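Ferredoxin, 2Fe-2S (Aquifex aeolicus, PDB 1M2D) carries a [2Fe-2S] cluster in a thioredoxin-like fold, transfers electrons in metabolic reactions and forms a homodimer in solution. Local coordinates at residues F31-M35 against V49-T53. The protein carries 1 engineered substitution. Residues are numbered along the deposited sequence; the frame is centred on the assembly and turned at random.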
loop_
_atom_site.group_PDB
_atom_site.type_symbol
_atom_site.label_atom_id
_atom_site.label_comp_id
_atom_site.label_asym_id
_atom_site.label_seq_id
_atom_site.Cartn_x
_atom_site.Cartn_y
_atom_site.Cartn_z
ATOM N N PHE A 31 -9.846 -0.091 -8.903
ATOM C CA PHE A 31 -9.952 0.318 -7.509
ATOM C C PHE A 31 -11.429 0.454 -7.166
ATOM O O PHE A 31 -11.949 -0.027 -6.160
ATOM C CB PHE A 31 -9.194 1.620 -7.237
ATOM C CG PHE A 31 -9.381 2.182 -5.859
ATOM C CD1 PHE A 31 -8.798 1.556 -4.764
ATOM C CD2 PHE A 31 -10.142 3.315 -5.630
ATOM C CE1 PHE A 31 -8.990 2.036 -3.495
ATOM C CE2 PHE A 31 -10.357 3.780 -4.337
ATOM C CZ PHE A 31 -9.809 3.148 -3.294
ATOM N N GLN A 32 -12.204 1.150 -7.964
ATOM C CA GLN A 32 -13.639 1.353 -7.787
ATOM C C GLN A 32 -14.351 -0.013 -7.704
ATOM O O GLN A 32 -15.215 -0.214 -6.875
ATOM C CB GLN A 32 -14.202 2.148 -8.935
ATOM C CG GLN A 32 -15.665 2.464 -9.199
ATOM C CD GLN A 32 -15.639 3.572 -10.253
ATOM O OE1 GLN A 32 -15.218 3.287 -11.380
ATOM N NE2 GLN A 32 -15.992 4.800 -9.899
ATOM N N ALA A 33 -14.020 -0.937 -8.569
ATOM C CA ALA A 33 -14.662 -2.258 -8.582
ATOM C C ALA A 33 -14.369 -3.036 -7.298
ATOM O O ALA A 33 -15.300 -3.649 -6.746
ATOM C CB ALA A 33 -14.256 -3.060 -9.779
ATOM N N PHE A 34 -13.155 -2.955 -6.814
ATOM C CA PHE A 34 -12.861 -3.552 -5.504
ATOM C C PHE A 34 -13.663 -2.908 -4.360
ATOM O O PHE A 34 -14.270 -3.582 -3.583
ATOM C CB PHE A 34 -11.375 -3.521 -5.095
ATOM C CG PHE A 34 -10.506 -4.620 -5.685
ATOM C CD1 PHE A 34 -9.591 -4.378 -6.680
ATOM C CD2 PHE A 34 -10.600 -5.920 -5.180
ATOM C CE1 PHE A 34 -8.741 -5.333 -7.198
ATOM C CE2 PHE A 34 -9.752 -6.874 -5.696
ATOM C CZ PHE A 34 -8.830 -6.603 -6.688
ATOM N N MET A 35 -13.661 -1.585 -4.348
ATOM C CA MET A 35 -14.501 -0.883 -3.376
ATOM C C MET A 35 -15.991 -1.240 -3.509
ATOM O O MET A 35 -16.661 -1.453 -2.498
ATOM C CB MET A 35 -14.329 0.629 -3.491
ATOM C CG MET A 35 -12.918 1.027 -3.134
ATOM S SD MET A 35 -12.476 0.810 -1.374
ATOM C CE MET A 35 -13.183 2.305 -0.667
ATOM N N VAL A 49 -9.249 -4.831 3.450
ATOM C CA VAL A 49 -9.037 -3.387 3.283
ATOM C C VAL A 49 -8.517 -3.179 1.869
ATOM O O VAL A 49 -7.658 -3.944 1.446
ATOM C CB VAL A 49 -8.067 -2.799 4.284
ATOM C CG1 VAL A 49 -7.689 -1.381 3.926
ATOM C CG2 VAL A 49 -8.738 -2.773 5.660
ATOM N N ILE A 50 -8.992 -2.175 1.171
ATOM C CA ILE A 50 -8.621 -1.790 -0.161
ATOM C C ILE A 50 -7.996 -0.404 -0.062
ATOM O O ILE A 50 -8.640 0.536 0.380
ATOM C CB ILE A 50 -9.784 -1.726 -1.200
ATOM C CG1 ILE A 50 -10.751 -2.882 -1.140
ATOM C CG2 ILE A 50 -9.180 -1.593 -2.590
ATOM C CD1 ILE A 50 -10.074 -4.225 -1.384
ATOM N N THR A 51 -6.750 -0.266 -0.484
ATOM C CA THR A 51 -5.983 0.967 -0.353
ATOM C C THR A 51 -5.458 1.396 -1.699
ATOM O O THR A 51 -4.797 0.619 -2.379
ATOM C CB THR A 51 -4.800 0.791 0.626
ATOM O OG1 THR A 51 -5.309 0.347 1.890
ATOM C CG2 THR A 51 -4.007 2.054 0.792
ATOM N N PRO A 52 -5.691 2.666 -2.103
ATOM C CA PRO A 52 -5.093 3.182 -3.329
ATOM C C PRO A 52 -3.666 3.658 -3.094
ATOM O O PRO A 52 -3.392 4.206 -2.034
ATOM C CB PRO A 52 -6.029 4.380 -3.674
ATOM C CG PRO A 52 -6.459 4.884 -2.321
ATOM C CD PRO A 52 -6.513 3.684 -1.405
ATOM N N THR A 53 -2.806 3.475 -4.090
ATOM C CA THR A 53 -1.409 3.822 -3.932
ATOM C C THR A 53 -0.860 4.586 -5.105
ATOM O O THR A 53 -1.426 4.629 -6.206
ATOM C CB THR A 53 -0.481 2.577 -3.751
ATOM O OG1 THR A 53 -0.297 1.919 -4.994
ATOM C CG2 THR A 53 -1.103 1.575 -2.794
#
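Ile50 meets three side chains of the helix segment 31-35: Phe31, Phe34 and Met35. Its two branches part. The methyl CG2 lies 3.7 Å from Phe31 CE1 and also touches Phe34 CB. The longer branch ends in CD1, which rests 4.0 Å from Phe34 CB. Met35 comes in with its sulfur: the bend at chi2 (-69°) brings SD to 3.7 Å from Ile50 CB. Thr51 points away from the helix, and its OG1 is hydrogen-bonded to His5 NE2. Pro52 turns back toward the helix. Its CB sits over one face of the Phe31 ring in a CH-pi contact, 4.0 Å from the ring centroid. Its CD reaches Phe31 CE1 at 3.6 Å. Met35 CG lies over the opposite ring face, 3.8 Å above the plane and shifted toward the rim, so that the ring lies between the two residues. Phe31 holds CG anti to its own N (chi1 174°), which carries the ring to the strand although its CB does not aim there. An alanine at Phe31 is likely to leave a gap between Pro52 and Met35 and take away one support of Ile50 CG2. Segments 31-35 and 49-53 run nearly antiparallel, their axes 9.1 Å apart at closest approach. The contact packs helix 27-40 against strand 48-53, an outermost strand of the sheet within this chain, in the thioredoxin-like fold. Strand 4-9 pairs with it in parallel, helix 82-91 packs on Phe34, and the second subunit hydrogen-bonds to the backbone of Pro52.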